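Local coordinates for uncharacterized protein AF_1382 (Archaeoglobus fulgidus DSM 4304, PDB 2QVO) that is of unknown function but has a winged helix-turn-helix fold and probably binds DNA, at residues M19-E24 with N29-Q34; E12-I17 with K52-A57; E61-G66 with I70-D75; L8-K13 with Q82-I87. One frame throughout, in Å; residues are numbered along the deposited sequence.

In the fold
The chain has the order of a winged helix-turn-helix domain, with helix 75-90 following the wing. Interactions 1, 2 and 3 are partly buried, and interaction 4 is a surface contact. Interactions 1, 2 and 4 involve helix 12-26 or the residues leading into it. Interaction 1 ties this helix to short strand 31-32, with buried V31 inside and a water-bridged glutamate outside. Interaction 2 is one phenylalanine reaching it from helix 44-56, without hydrogen bonds. Interaction 4, also apolar, sets F10 on helix 75-90. Interaction 3 is the wing hairpin, bonded by backbone and salt bridge. It meets interaction 1 in the sheet, where V31 pairs with I71. Interactions 3 and 4 lie about 22 Å apart, centre to centre.

Interaction 1 (M19-E24 with N29-Q34); sequences MTIYYE and NDVYIQ
E24 OE1 and the carbonyl O of D30 share a water that has three partners. The water donates to E24 OE1 at 2.9 Å and to D30 O at 2.7 Å. It accepts from Y32 N at 3.0 Å. The backbone adds a direct bond, N29 N to E24 O at 3.1 Å, which closes the turn after helix 12-26. The anti first torsion of E24 (chi1 179°) puts its CG against V31 CG2 at 3.7 Å. The bend at chi2 (74°) then turns the carboxylate over N29 CB, with E24 OE1 3.2 Å from that carbon. V31 points into the fold, where its CG2 meets I21 CG2 at 4.2 Å. V31 also pairs through its backbone with I71, as expected for the first strand of a winged helix sheet. The contact is thus apolar inside and polar outside. One glutamate serves both: its methylene packs on the valine, while its carboxylate reaches D30 O and Y32 N through the water.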
loop_
_atom_site.group_PDB
_atom_site.type_symbol
_atom_site.label_atom_id
_atom_site.label_comp_id
_atom_site.label_asym_id
_atom_site.label_seq_id
_atom_site.Cartn_x
_atom_site.Cartn_y
_atom_site.Cartn_z
ATOM N N MET A 19 3.801 0.156 -1.656
ATOM C CA MET A 19 4.668 -0.807 -2.327
ATOM C C MET A 19 4.492 -2.168 -1.668
ATOM O O MET A 19 4.574 -3.179 -2.343
ATOM C CB MET A 19 6.136 -0.365 -2.334
ATOM C CG MET A 19 6.384 0.934 -3.197
ATOM S SD MET A 19 5.528 0.963 -4.774
ATOM C CE MET A 19 6.606 -0.122 -5.694
ATOM N N THR A 20 4.205 -2.175 -0.364
ATOM C CA THR A 20 3.874 -3.444 0.329
ATOM C C THR A 20 2.643 -4.126 -0.256
ATOM O O THR A 20 2.650 -5.342 -0.493
ATOM C CB THR A 20 3.686 -3.246 1.864
ATOM O OG1 THR A 20 4.917 -2.783 2.437
ATOM C CG2 THR A 20 3.298 -4.567 2.534
ATOM N N ILE A 21 1.580 -3.359 -0.486
ATOM C CA ILE A 21 0.370 -3.887 -1.119
ATOM C C ILE A 21 0.705 -4.408 -2.514
ATOM O O ILE A 21 0.275 -5.490 -2.900
ATOM C CB ILE A 21 -0.740 -2.801 -1.211
ATOM C CG1 ILE A 21 -1.079 -2.265 0.187
ATOM C CG2 ILE A 21 -2.014 -3.333 -1.918
ATOM C CD1 ILE A 21 -1.919 -0.973 0.164
ATOM N N TYR A 22 1.465 -3.616 -3.264
ATOM C CA TYR A 22 1.869 -3.968 -4.620
ATOM C C TYR A 22 2.590 -5.329 -4.668
ATOM O O TYR A 22 2.147 -6.250 -5.383
ATOM C CB TYR A 22 2.741 -2.839 -5.192
ATOM C CG TYR A 22 3.324 -3.132 -6.558
ATOM C CD1 TYR A 22 2.532 -3.062 -7.709
ATOM C CD2 TYR A 22 4.662 -3.486 -6.691
ATOM C CE1 TYR A 22 3.075 -3.343 -8.969
ATOM C CE2 TYR A 22 5.216 -3.760 -7.944
ATOM C CZ TYR A 22 4.422 -3.687 -9.067
ATOM O OH TYR A 22 4.987 -3.976 -10.291
ATOM N N TYR A 23 3.670 -5.461 -3.904
ATOM C CA TYR A 23 4.475 -6.684 -3.926
ATOM C C TYR A 23 3.734 -7.883 -3.352
ATOM O O TYR A 23 3.844 -8.984 -3.874
ATOM C CB TYR A 23 5.815 -6.491 -3.231
ATOM C CG TYR A 23 6.764 -5.671 -4.075
ATOM C CD1 TYR A 23 7.248 -6.171 -5.292
ATOM C CD2 TYR A 23 7.153 -4.402 -3.678
ATOM C CE1 TYR A 23 8.109 -5.430 -6.078
ATOM C CE2 TYR A 23 8.012 -3.638 -4.466
ATOM C CZ TYR A 23 8.484 -4.164 -5.660
ATOM O OH TYR A 23 9.342 -3.425 -6.441
ATOM N N GLU A 24 2.963 -7.659 -2.294
ATOM C CA GLU A 24 2.180 -8.754 -1.703
ATOM C C GLU A 24 1.122 -9.288 -2.696
ATOM O O GLU A 24 0.979 -10.504 -2.870
ATOM C CB GLU A 24 1.545 -8.293 -0.385
ATOM C CG GLU A 24 0.679 -9.340 0.307
ATOM C CD GLU A 24 1.466 -10.467 0.974
ATOM O OE1 GLU A 24 0.908 -11.060 1.919
ATOM O OE2 GLU A 24 2.607 -10.785 0.552
ATOM N N ASN A 29 -0.835 -13.038 -2.868
ATOM C CA ASN A 29 -1.501 -13.012 -1.584
ATOM C C ASN A 29 -2.671 -12.053 -1.577
ATOM O O ASN A 29 -2.588 -10.971 -2.189
ATOM C CB ASN A 29 -0.528 -12.595 -0.476
ATOM C CG ASN A 29 0.440 -13.699 -0.095
ATOM O OD1 ASN A 29 1.641 -13.473 0.043
ATOM N ND2 ASN A 29 -0.079 -14.903 0.062
ATOM N N ASP A 30 -3.748 -12.428 -0.873
ATOM C CA ASP A 30 -4.735 -11.442 -0.422
ATOM C C ASP A 30 -3.951 -10.546 0.534
ATOM O O ASP A 30 -3.117 -11.033 1.304
ATOM C CB ASP A 30 -5.908 -12.085 0.328
ATOM C CG ASP A 30 -6.897 -12.805 -0.591
ATOM O OD1 ASP A 30 -7.152 -12.337 -1.712
ATOM O OD2 ASP A 30 -7.428 -13.848 -0.174
ATOM N N VAL A 31 -4.155 -9.234 0.441
ATOM C CA VAL A 31 -3.399 -8.320 1.274
ATOM C C VAL A 31 -4.220 -7.948 2.498
ATOM O O VAL A 31 -5.249 -7.308 2.393
ATOM C CB VAL A 31 -2.922 -7.030 0.518
ATOM C CG1 VAL A 31 -1.938 -6.260 1.402
ATOM C CG2 VAL A 31 -2.241 -7.388 -0.794
ATOM N N TYR A 32 -3.750 -8.359 3.669
ATOM C CA TYR A 32 -4.443 -8.026 4.913
ATOM C C TYR A 32 -3.814 -6.827 5.570
ATOM O O TYR A 32 -2.598 -6.697 5.593
ATOM C CB TYR A 32 -4.372 -9.213 5.869
ATOM C CG TYR A 32 -4.807 -10.508 5.228
ATOM C CD1 TYR A 32 -6.116 -10.678 4.804
ATOM C CD2 TYR A 32 -3.902 -11.553 5.027
ATOM C CE1 TYR A 32 -6.534 -11.847 4.216
ATOM C CE2 TYR A 32 -4.308 -12.743 4.433
ATOM C CZ TYR A 32 -5.632 -12.882 4.036
ATOM O OH TYR A 32 -6.071 -14.037 3.445
ATOM N N ILE A 33 -4.642 -5.969 6.161
ATOM C CA ILE A 33 -4.127 -4.776 6.823
ATOM C C ILE A 33 -3.109 -5.127 7.903
ATOM O O ILE A 33 -2.133 -4.414 8.073
ATOM C CB ILE A 33 -5.262 -3.868 7.374
ATOM C CG1 ILE A 33 -4.765 -2.414 7.465
ATOM C CG2 ILE A 33 -5.801 -4.403 8.687
ATOM C CD1 ILE A 33 -5.845 -1.352 7.241
ATOM N N GLN A 34 -3.337 -6.253 8.588
ATOM C CA GLN A 34 -2.451 -6.767 9.638
ATOM C C GLN A 34 -1.056 -7.091 9.090
ATOM O O GLN A 34 -0.050 -6.790 9.726
ATOM C CB GLN A 34 -3.060 -8.036 10.276
ATOM C CG GLN A 34 -4.463 -7.876 10.880
ATOM C CD GLN A 34 -5.605 -7.848 9.865
ATOM O OE1 GLN A 34 -5.460 -8.296 8.738
ATOM N NE2 GLN A 34 -6.763 -7.321 10.283
HETATM O O HOH W 1 -1.470 -10.301 3.314
#

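Interaction 2 (E12-I17 with K52-A57); sequences EKALEI and KKFEEA
A14 and F54 meet through a carbonyl and a ring edge. A14 O lies in the plane of the F54 ring, 3.4 Å from CZ. CE2 of the same ring is farther from this oxygen, at 3.9 Å. The rim of a phenyl ring carries a slight positive charge, so this approach is probably mildly attractive. No hydrogen bond crosses between the segments.

The two helices belong to the three-helix part of a winged helix-turn-helix domain. Helix 44-56 occupies the place of the recognition helix, and F54 sits in its last turn. M59 and V60, at the start of the wing, also touch the F54 side chain. I17 packs further on I50 and I51 of the same helix.

The remaining touches are apolar. I17 CG2 comes to F54 CE2 at 4.0 Å, at a slant to the ring. In I17, CG1 lies beside the backbone N (chi1 -67°), which leaves the CG2 methyl anti to that N and directed at the ring. A14 CB is 4.3 Å from F54 CZ. Both touches use the far end of the ring. F54 alone bridges the gap on its side, since the nearest CA atoms, those of A14 and F54, are 9.1 Å apart.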
loop_
_atom_site.group_PDB
_atom_site.type_symbol
_atom_site.label_atom_id
_atom_site.label_comp_id
_atom_site.label_asym_id
_atom_site.label_seq_id
_atom_site.Cartn_x
_atom_site.Cartn_y
_atom_site.Cartn_z
ATOM N N GLU A 12 7.733 8.660 3.004
ATOM C CA GLU A 12 8.261 7.306 3.161
ATOM C C GLU A 12 7.255 6.305 3.733
ATOM O O GLU A 12 7.198 5.169 3.278
ATOM C CB GLU A 12 9.548 7.303 3.993
ATOM C CG GLU A 12 9.431 8.026 5.341
ATOM C CD GLU A 12 10.314 7.432 6.425
ATOM O OE1 GLU A 12 10.925 6.366 6.195
ATOM O OE2 GLU A 12 10.379 8.030 7.523
ATOM N N LYS A 13 6.459 6.734 4.710
ATOM C CA LYS A 13 5.475 5.836 5.328
ATOM C C LYS A 13 4.365 5.444 4.351
ATOM O O LYS A 13 4.038 4.264 4.231
ATOM C CB LYS A 13 4.916 6.434 6.629
ATOM C CG LYS A 13 5.963 6.588 7.752
ATOM C CD LYS A 13 6.647 5.257 8.104
ATOM C CE LYS A 13 7.611 5.389 9.290
ATOM N NZ LYS A 13 8.913 6.037 8.922
ATOM N N ALA A 14 3.816 6.419 3.628
ATOM C CA ALA A 14 2.777 6.151 2.627
ATOM C C ALA A 14 3.317 5.316 1.467
ATOM O O ALA A 14 2.628 4.414 0.958
ATOM C CB ALA A 14 2.166 7.456 2.111
ATOM N N LEU A 15 4.550 5.616 1.057
ATOM C CA LEU A 15 5.235 4.843 0.014
ATOM C C LEU A 15 5.375 3.365 0.384
ATOM O O LEU A 15 5.026 2.488 -0.419
ATOM C CB LEU A 15 6.633 5.412 -0.263
ATOM C CG LEU A 15 7.452 4.530 -1.210
ATOM C CD1 LEU A 15 6.908 4.650 -2.608
ATOM C CD2 LEU A 15 8.935 4.880 -1.161
ATOM N N GLU A 16 5.905 3.108 1.581
ATOM C CA GLU A 16 6.128 1.745 2.070
ATOM C C GLU A 16 4.819 0.954 2.101
ATOM O O GLU A 16 4.813 -0.233 1.777
ATOM C CB GLU A 16 6.739 1.738 3.474
ATOM C CG GLU A 16 8.233 2.036 3.538
ATOM C CD GLU A 16 8.713 2.283 4.968
ATOM O OE1 GLU A 16 8.093 1.746 5.924
ATOM O OE2 GLU A 16 9.710 3.018 5.135
ATOM N N ILE A 17 3.730 1.605 2.495
ATOM C CA ILE A 17 2.412 0.955 2.513
ATOM C C ILE A 17 1.971 0.573 1.093
ATOM O O ILE A 17 1.579 -0.577 0.818
ATOM C CB ILE A 17 1.366 1.821 3.270
ATOM C CG1 ILE A 17 1.755 1.881 4.753
ATOM C CG2 ILE A 17 -0.049 1.248 3.130
ATOM C CD1 ILE A 17 1.176 3.060 5.514
ATOM N N LYS A 52 -7.231 4.553 4.146
ATOM C CA LYS A 52 -8.440 5.355 3.909
ATOM C C LYS A 52 -8.157 6.511 2.937
ATOM O O LYS A 52 -8.994 6.842 2.095
ATOM C CB LYS A 52 -9.048 5.863 5.226
ATOM C CG LYS A 52 -9.590 4.755 6.170
ATOM C CD LYS A 52 -10.922 4.172 5.709
ATOM N N LYS A 53 -6.970 7.099 3.033
ATOM C CA LYS A 53 -6.580 8.159 2.098
ATOM C C LYS A 53 -6.401 7.598 0.682
ATOM O O LYS A 53 -6.821 8.230 -0.301
ATOM C CB LYS A 53 -5.325 8.893 2.577
ATOM C CG LYS A 53 -5.553 9.703 3.877
ATOM C CD LYS A 53 -4.350 10.583 4.227
ATOM C CE LYS A 53 -4.665 11.522 5.382
ATOM N N PHE A 54 -5.795 6.414 0.583
ATOM C CA PHE A 54 -5.639 5.732 -0.709
ATOM C C PHE A 54 -6.993 5.404 -1.322
ATOM O O PHE A 54 -7.181 5.537 -2.539
ATOM C CB PHE A 54 -4.809 4.440 -0.586
ATOM C CG PHE A 54 -3.331 4.666 -0.402
ATOM C CD1 PHE A 54 -2.726 5.851 -0.809
ATOM C CD2 PHE A 54 -2.532 3.670 0.134
ATOM C CE1 PHE A 54 -1.354 6.048 -0.644
ATOM C CE2 PHE A 54 -1.160 3.860 0.292
ATOM C CZ PHE A 54 -0.577 5.057 -0.089
ATOM N N GLU A 55 -7.915 4.947 -0.474
ATOM C CA GLU A 55 -9.287 4.632 -0.869
ATOM C C GLU A 55 -9.981 5.904 -1.406
ATOM O O GLU A 55 -10.624 5.869 -2.461
ATOM C CB GLU A 55 -10.030 4.019 0.328
ATOM C CG GLU A 55 -11.345 3.316 0.034
ATOM C CD GLU A 55 -12.031 2.795 1.303
ATOM O OE1 GLU A 55 -11.733 3.293 2.420
ATOM O OE2 GLU A 55 -12.879 1.886 1.183
ATOM N N GLU A 56 -9.816 7.022 -0.693
ATOM C CA GLU A 56 -10.330 8.337 -1.121
ATOM C C GLU A 56 -9.790 8.736 -2.492
ATOM O O GLU A 56 -10.535 9.252 -3.332
ATOM C CB GLU A 56 -9.987 9.409 -0.073
ATOM C CD GLU A 56 -10.337 11.767 0.834
ATOM O OE1 GLU A 56 -9.193 11.806 1.352
ATOM N N ALA A 57 -8.496 8.479 -2.707
ATOM C CA ALA A 57 -7.802 8.754 -3.967
ATOM C C ALA A 57 -8.067 7.708 -5.059
ATOM O O ALA A 57 -7.444 7.739 -6.136
ATOM C CB ALA A 57 -6.301 8.873 -3.712
#

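Interaction 3 (E61-G66 with I70-D75); sequences ECELEG and IIRLTD
E63 and R72 each set CG between the backbone N and the carbonyl carbon (chi1 74°). Both side chains stand on the same face of an antiparallel hairpin, the wing of the winged helix fold. The R72 chain bends at chi3 and brings NH1 to E63 OE1 at 2.9 Å, a salt bridge and hydrogen bond. The carboxylate oxygen lies near the guanidinium plane. The two flat groups stand nearly perpendicular, 79° apart. E61 pairs with R72 and E63 with I70, each through two backbone bonds. I70 N is 2.8 Å from E63 O. R72 N is 2.9 Å from E61 O. C62 and I71 form the non-hydrogen-bonded pair between them and face inward, both touching I51 of helix 44-56. T74 OG1 caps G77 N at the start of helix 75-90 and also bonds K58 O. On the side of E63, I70 CD1 crosses the E65 side chain at a slant, 3.4 Å from E65 OE1.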
loop_
_atom_site.group_PDB
_atom_site.type_symbol
_atom_site.label_atom_id
_atom_site.label_comp_id
_atom_site.label_asym_id
_atom_site.label_seq_id
_atom_site.Cartn_x
_atom_site.Cartn_y
_atom_site.Cartn_z
ATOM N N GLU A 61 -9.102 -0.431 -2.916
ATOM C CA GLU A 61 -10.412 -0.737 -2.386
ATOM C C GLU A 61 -10.241 -1.637 -1.160
ATOM O O GLU A 61 -9.296 -2.431 -1.091
ATOM C CB GLU A 61 -11.289 -1.425 -3.439
ATOM C CG GLU A 61 -11.859 -0.478 -4.474
ATOM C CD GLU A 61 -12.543 -1.194 -5.628
ATOM O OE1 GLU A 61 -13.172 -2.251 -5.402
ATOM O OE2 GLU A 61 -12.457 -0.681 -6.764
ATOM N N CYS A 62 -11.138 -1.468 -0.192
ATOM C CA CYS A 62 -11.162 -2.278 1.024
ATOM C C CYS A 62 -12.391 -3.147 1.059
ATOM O O CYS A 62 -13.457 -2.756 0.576
ATOM C CB CYS A 62 -11.238 -1.387 2.257
ATOM S SG CYS A 62 -9.860 -0.315 2.457
ATOM N N GLU A 63 -12.261 -4.325 1.655
ATOM C CA GLU A 63 -13.446 -5.042 2.070
ATOM C C GLU A 63 -13.178 -5.872 3.315
ATOM O O GLU A 63 -12.035 -6.205 3.619
ATOM C CB GLU A 63 -14.050 -5.864 0.927
ATOM C CG GLU A 63 -13.312 -7.124 0.545
ATOM C CD GLU A 63 -14.027 -7.855 -0.570
ATOM O OE1 GLU A 63 -13.967 -7.378 -1.726
ATOM O OE2 GLU A 63 -14.669 -8.892 -0.291
ATOM N N LEU A 64 -14.240 -6.157 4.053
ATOM C CA LEU A 64 -14.126 -6.971 5.251
ATOM C C LEU A 64 -14.512 -8.397 4.925
ATOM O O LEU A 64 -15.541 -8.644 4.291
ATOM C CB LEU A 64 -14.998 -6.426 6.385
ATOM C CG LEU A 64 -14.540 -5.140 7.087
ATOM C CD1 LEU A 64 -15.481 -4.804 8.230
ATOM C CD2 LEU A 64 -13.109 -5.246 7.602
ATOM N N GLU A 65 -13.645 -9.320 5.321
ATOM C CA GLU A 65 -13.927 -10.739 5.275
ATOM C C GLU A 65 -13.944 -11.196 6.731
ATOM O O GLU A 65 -12.897 -11.465 7.330
ATOM C CB GLU A 65 -12.866 -11.464 4.445
ATOM C CG GLU A 65 -12.993 -12.988 4.404
ATOM C CD GLU A 65 -11.691 -13.662 3.981
ATOM O OE1 GLU A 65 -11.341 -13.576 2.790
ATOM O OE2 GLU A 65 -11.021 -14.287 4.833
ATOM N N GLY A 66 -15.139 -11.244 7.310
ATOM C CA GLY A 66 -15.282 -11.518 8.744
ATOM C C GLY A 66 -14.772 -10.345 9.558
ATOM O O GLY A 66 -15.301 -9.236 9.460
ATOM N N ILE A 70 -9.311 -6.636 4.016
ATOM C CA ILE A 70 -8.528 -6.970 2.831
ATOM C C ILE A 70 -8.443 -5.747 1.910
ATOM O O ILE A 70 -9.435 -5.065 1.669
ATOM C CB ILE A 70 -9.129 -8.156 2.069
ATOM C CG1 ILE A 70 -9.102 -9.407 2.964
ATOM C CG2 ILE A 70 -8.355 -8.410 0.758
ATOM C CD1 ILE A 70 -9.790 -10.606 2.361
ATOM N N ILE A 71 -7.242 -5.487 1.414
ATOM C CA ILE A 71 -6.981 -4.294 0.607
ATOM C C ILE A 71 -6.514 -4.730 -0.778
ATOM O O ILE A 71 -5.632 -5.572 -0.890
ATOM C CB ILE A 71 -5.932 -3.428 1.302
ATOM C CG1 ILE A 71 -6.467 -2.988 2.671
ATOM C CG2 ILE A 71 -5.583 -2.212 0.443
ATOM C CD1 ILE A 71 -5.503 -3.147 3.777
ATOM N N ARG A 72 -7.104 -4.164 -1.826
ATOM C CA ARG A 72 -6.659 -4.456 -3.193
ATOM C C ARG A 72 -6.420 -3.157 -3.955
ATOM O O ARG A 72 -7.174 -2.202 -3.780
ATOM C CB ARG A 72 -7.668 -5.340 -3.930
ATOM C CG ARG A 72 -8.964 -4.645 -4.381
ATOM C CD ARG A 72 -9.817 -5.569 -5.233
ATOM N NE ARG A 72 -9.855 -6.893 -4.609
ATOM C CZ ARG A 72 -10.723 -7.257 -3.669
ATOM N NH1 ARG A 72 -11.668 -6.410 -3.261
ATOM N NH2 ARG A 72 -10.653 -8.480 -3.149
ATOM N N LEU A 73 -5.376 -3.130 -4.780
ATOM C CA LEU A 73 -5.109 -1.972 -5.650
ATOM C C LEU A 73 -6.130 -1.898 -6.762
ATOM O O LEU A 73 -6.486 -2.922 -7.354
ATOM C CB LEU A 73 -3.706 -2.046 -6.271
ATOM C CG LEU A 73 -2.501 -1.779 -5.363
ATOM C CD1 LEU A 73 -1.207 -2.039 -6.094
ATOM C CD2 LEU A 73 -2.525 -0.364 -4.810
ATOM N N THR A 74 -6.601 -0.686 -7.042
ATOM C CA THR A 74 -7.398 -0.436 -8.233
ATOM C C THR A 74 -6.427 -0.392 -9.409
ATOM O O THR A 74 -5.214 -0.405 -9.209
ATOM C CB THR A 74 -8.152 0.893 -8.141
ATOM O OG1 THR A 74 -7.207 1.959 -7.955
ATOM C CG2 THR A 74 -9.153 0.864 -6.982
ATOM N N ASP A 75 -6.949 -0.369 -10.637
ATOM C CA ASP A 75 -6.071 -0.219 -11.802
ATOM C C ASP A 75 -5.185 1.023 -11.655
ATOM O O ASP A 75 -3.999 0.973 -11.955
ATOM C CB ASP A 75 -6.877 -0.208 -13.111
ATOM C CG ASP A 75 -7.446 -1.591 -13.462
ATOM O OD1 ASP A 75 -6.864 -2.615 -13.038
ATOM O OD2 ASP A 75 -8.481 -1.657 -14.172
#

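Interaction 4 (L8-K13 with Q82-I87); sequences LLFKEK and QQIKSI
F10 holds this contact on its side, setting its ring against I84 and I87, two isoleucines one turn apart on helix 75-90. They meet the ring at similar distances, I87 at the edge and I84 at a slant. The CG2 methyl of I87 lies near the ring plane, 3.9 Å from F10 CE2 and 4.1 Å from F10 CZ. I84 uses its other branch. Its CG1 comes to F10 CE1 at 4.0 Å, and its CD1 follows at 4.1 Å. The I84 and F10 side chains run past each other in opposite directions. I84 CG1 is anti to the carbonyl carbon (chi1 -69°), which turns CG1 and CD1 to the ring. I84 also touches L15 and L18, so this flank joins the packing along helix 12-26.

The other side is looser. L9 points toward the helix, yet L9 CD1 stays 5.3 Å from I87 CG2; the L9 side chain touches M91 instead. Within helix 75-90, S86 OG bonds back to Q83 O at 2.6 Å.

No hydrogen bond joins the two segments. F10 lies just before K11, the N-cap of helix 12-26. Residues leading into the first long helix of the winged helix domain here pack on its C-terminal helix.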
loop_
_atom_site.group_PDB
_atom_site.type_symbol
_atom_site.label_atom_id
_atom_site.label_comp_id
_atom_site.label_asym_id
_atom_site.label_seq_id
_atom_site.Cartn_x
_atom_site.Cartn_y
_atom_site.Cartn_z
ATOM N N LEU A 8 13.796 12.188 0.109
ATOM C CA LEU A 8 13.884 13.462 -0.598
ATOM C C LEU A 8 12.575 13.793 -1.310
ATOM O O LEU A 8 12.040 14.892 -1.169
ATOM C CB LEU A 8 15.038 13.439 -1.602
ATOM C CG LEU A 8 15.414 14.781 -2.232
ATOM C CD2 LEU A 8 16.869 14.776 -2.677
ATOM N N LEU A 9 12.068 12.832 -2.076
ATOM C CA LEU A 9 10.892 13.049 -2.922
ATOM C C LEU A 9 9.587 12.484 -2.389
ATOM O O LEU A 9 8.518 13.001 -2.705
ATOM C CB LEU A 9 11.134 12.479 -4.325
ATOM C CG LEU A 9 12.076 13.277 -5.226
ATOM C CD1 LEU A 9 12.407 12.459 -6.451
ATOM C CD2 LEU A 9 11.460 14.630 -5.598
ATOM N N PHE A 10 9.679 11.412 -1.607
ATOM C CA PHE A 10 8.487 10.685 -1.159
ATOM C C PHE A 10 8.188 10.811 0.331
ATOM O O PHE A 10 9.086 10.973 1.155
ATOM C CB PHE A 10 8.627 9.199 -1.504
ATOM C CG PHE A 10 8.606 8.914 -2.972
ATOM C CD1 PHE A 10 7.405 8.849 -3.659
ATOM C CD2 PHE A 10 9.794 8.712 -3.669
ATOM C CE1 PHE A 10 7.384 8.579 -5.027
ATOM C CE2 PHE A 10 9.781 8.446 -5.037
ATOM C CZ PHE A 10 8.578 8.385 -5.713
ATOM N N LYS A 11 6.903 10.743 0.647
ATOM C CA LYS A 11 6.435 10.455 1.996
ATOM C C LYS A 11 6.685 8.956 2.243
ATOM O O LYS A 11 5.945 8.104 1.741
ATOM C CB LYS A 11 4.947 10.783 2.122
ATOM C CG LYS A 11 4.551 12.238 1.794
ATOM C CD LYS A 11 4.846 13.201 2.950
ATOM C CE LYS A 11 4.798 14.677 2.511
ATOM N NZ LYS A 11 3.442 15.114 2.055
ATOM N N GLU A 12 7.733 8.660 3.004
ATOM C CA GLU A 12 8.261 7.306 3.161
ATOM C C GLU A 12 7.255 6.305 3.733
ATOM O O GLU A 12 7.198 5.169 3.278
ATOM C CB GLU A 12 9.548 7.303 3.993
ATOM C CG GLU A 12 9.431 8.026 5.341
ATOM C CD GLU A 12 10.314 7.432 6.425
ATOM O OE1 GLU A 12 10.925 6.366 6.195
ATOM O OE2 GLU A 12 10.379 8.030 7.523
ATOM N N LYS A 13 6.459 6.734 4.710
ATOM C CA LYS A 13 5.475 5.836 5.328
ATOM C C LYS A 13 4.365 5.444 4.351
ATOM O O LYS A 13 4.038 4.264 4.231
ATOM C CB LYS A 13 4.916 6.434 6.629
ATOM C CG LYS A 13 5.963 6.588 7.752
ATOM C CD LYS A 13 6.647 5.257 8.104
ATOM C CE LYS A 13 7.611 5.389 9.290
ATOM N NZ LYS A 13 8.913 6.037 8.922
ATOM N N GLN A 82 3.605 0.729 -9.995
ATOM C CA GLN A 82 4.546 0.270 -11.001
ATOM C C GLN A 82 5.540 1.363 -11.415
ATOM O O GLN A 82 6.739 1.096 -11.580
ATOM C CB GLN A 82 3.781 -0.271 -12.206
ATOM C CG GLN A 82 3.238 -1.669 -11.954
ATOM C CD GLN A 82 2.231 -2.140 -12.991
ATOM O OE1 GLN A 82 1.752 -1.364 -13.831
ATOM N NE2 GLN A 82 1.904 -3.423 -12.932
ATOM N N GLN A 83 5.034 2.587 -11.539
ATOM C CA GLN A 83 5.855 3.746 -11.903
ATOM C C GLN A 83 6.804 4.135 -10.766
ATOM O O GLN A 83 7.960 4.472 -11.007
ATOM C CB GLN A 83 4.973 4.931 -12.298
ATOM C CG GLN A 83 4.131 4.731 -13.565
ATOM C CD GLN A 83 4.914 4.941 -14.853
ATOM O OE1 GLN A 83 5.639 5.932 -15.012
ATOM N NE2 GLN A 83 4.770 4.004 -15.786
ATOM N N ILE A 84 6.332 4.045 -9.525
ATOM C CA ILE A 84 7.194 4.291 -8.371
ATOM C C ILE A 84 8.328 3.250 -8.286
ATOM O O ILE A 84 9.483 3.585 -8.000
ATOM C CB ILE A 84 6.390 4.352 -7.060
ATOM C CG1 ILE A 84 5.511 5.612 -7.037
ATOM C CG2 ILE A 84 7.340 4.317 -5.867
ATOM C CD1 ILE A 84 4.542 5.710 -5.859
ATOM N N LYS A 85 7.991 1.988 -8.548
ATOM C CA LYS A 85 8.991 0.927 -8.636
ATOM C C LYS A 85 10.132 1.324 -9.585
ATOM O O LYS A 85 11.308 1.200 -9.237
ATOM C CB LYS A 85 8.345 -0.387 -9.092
ATOM C CG LYS A 85 9.329 -1.558 -9.198
ATOM C CD LYS A 85 8.713 -2.752 -9.918
ATOM C CE LYS A 85 9.628 -3.980 -9.812
ATOM N NZ LYS A 85 11.021 -3.684 -10.278
ATOM N N SER A 86 9.790 1.810 -10.773
ATOM C CA SER A 86 10.831 2.253 -11.711
ATOM C C SER A 86 11.646 3.426 -11.164
ATOM O O SER A 86 12.862 3.457 -11.334
ATOM C CB SER A 86 10.266 2.562 -13.098
ATOM O OG SER A 86 9.311 3.597 -13.045
ATOM N N ILE A 87 10.989 4.369 -10.488
ATOM C CA ILE A 87 11.710 5.488 -9.860
ATOM C C ILE A 87 12.690 4.992 -8.808
ATOM O O ILE A 87 13.855 5.377 -8.811
ATOM C CB ILE A 87 10.756 6.543 -9.250
ATOM C CG1 ILE A 87 9.985 7.243 -10.372
ATOM C CG2 ILE A 87 11.548 7.587 -8.444
ATOM C CD1 ILE A 87 8.806 8.022 -9.905
#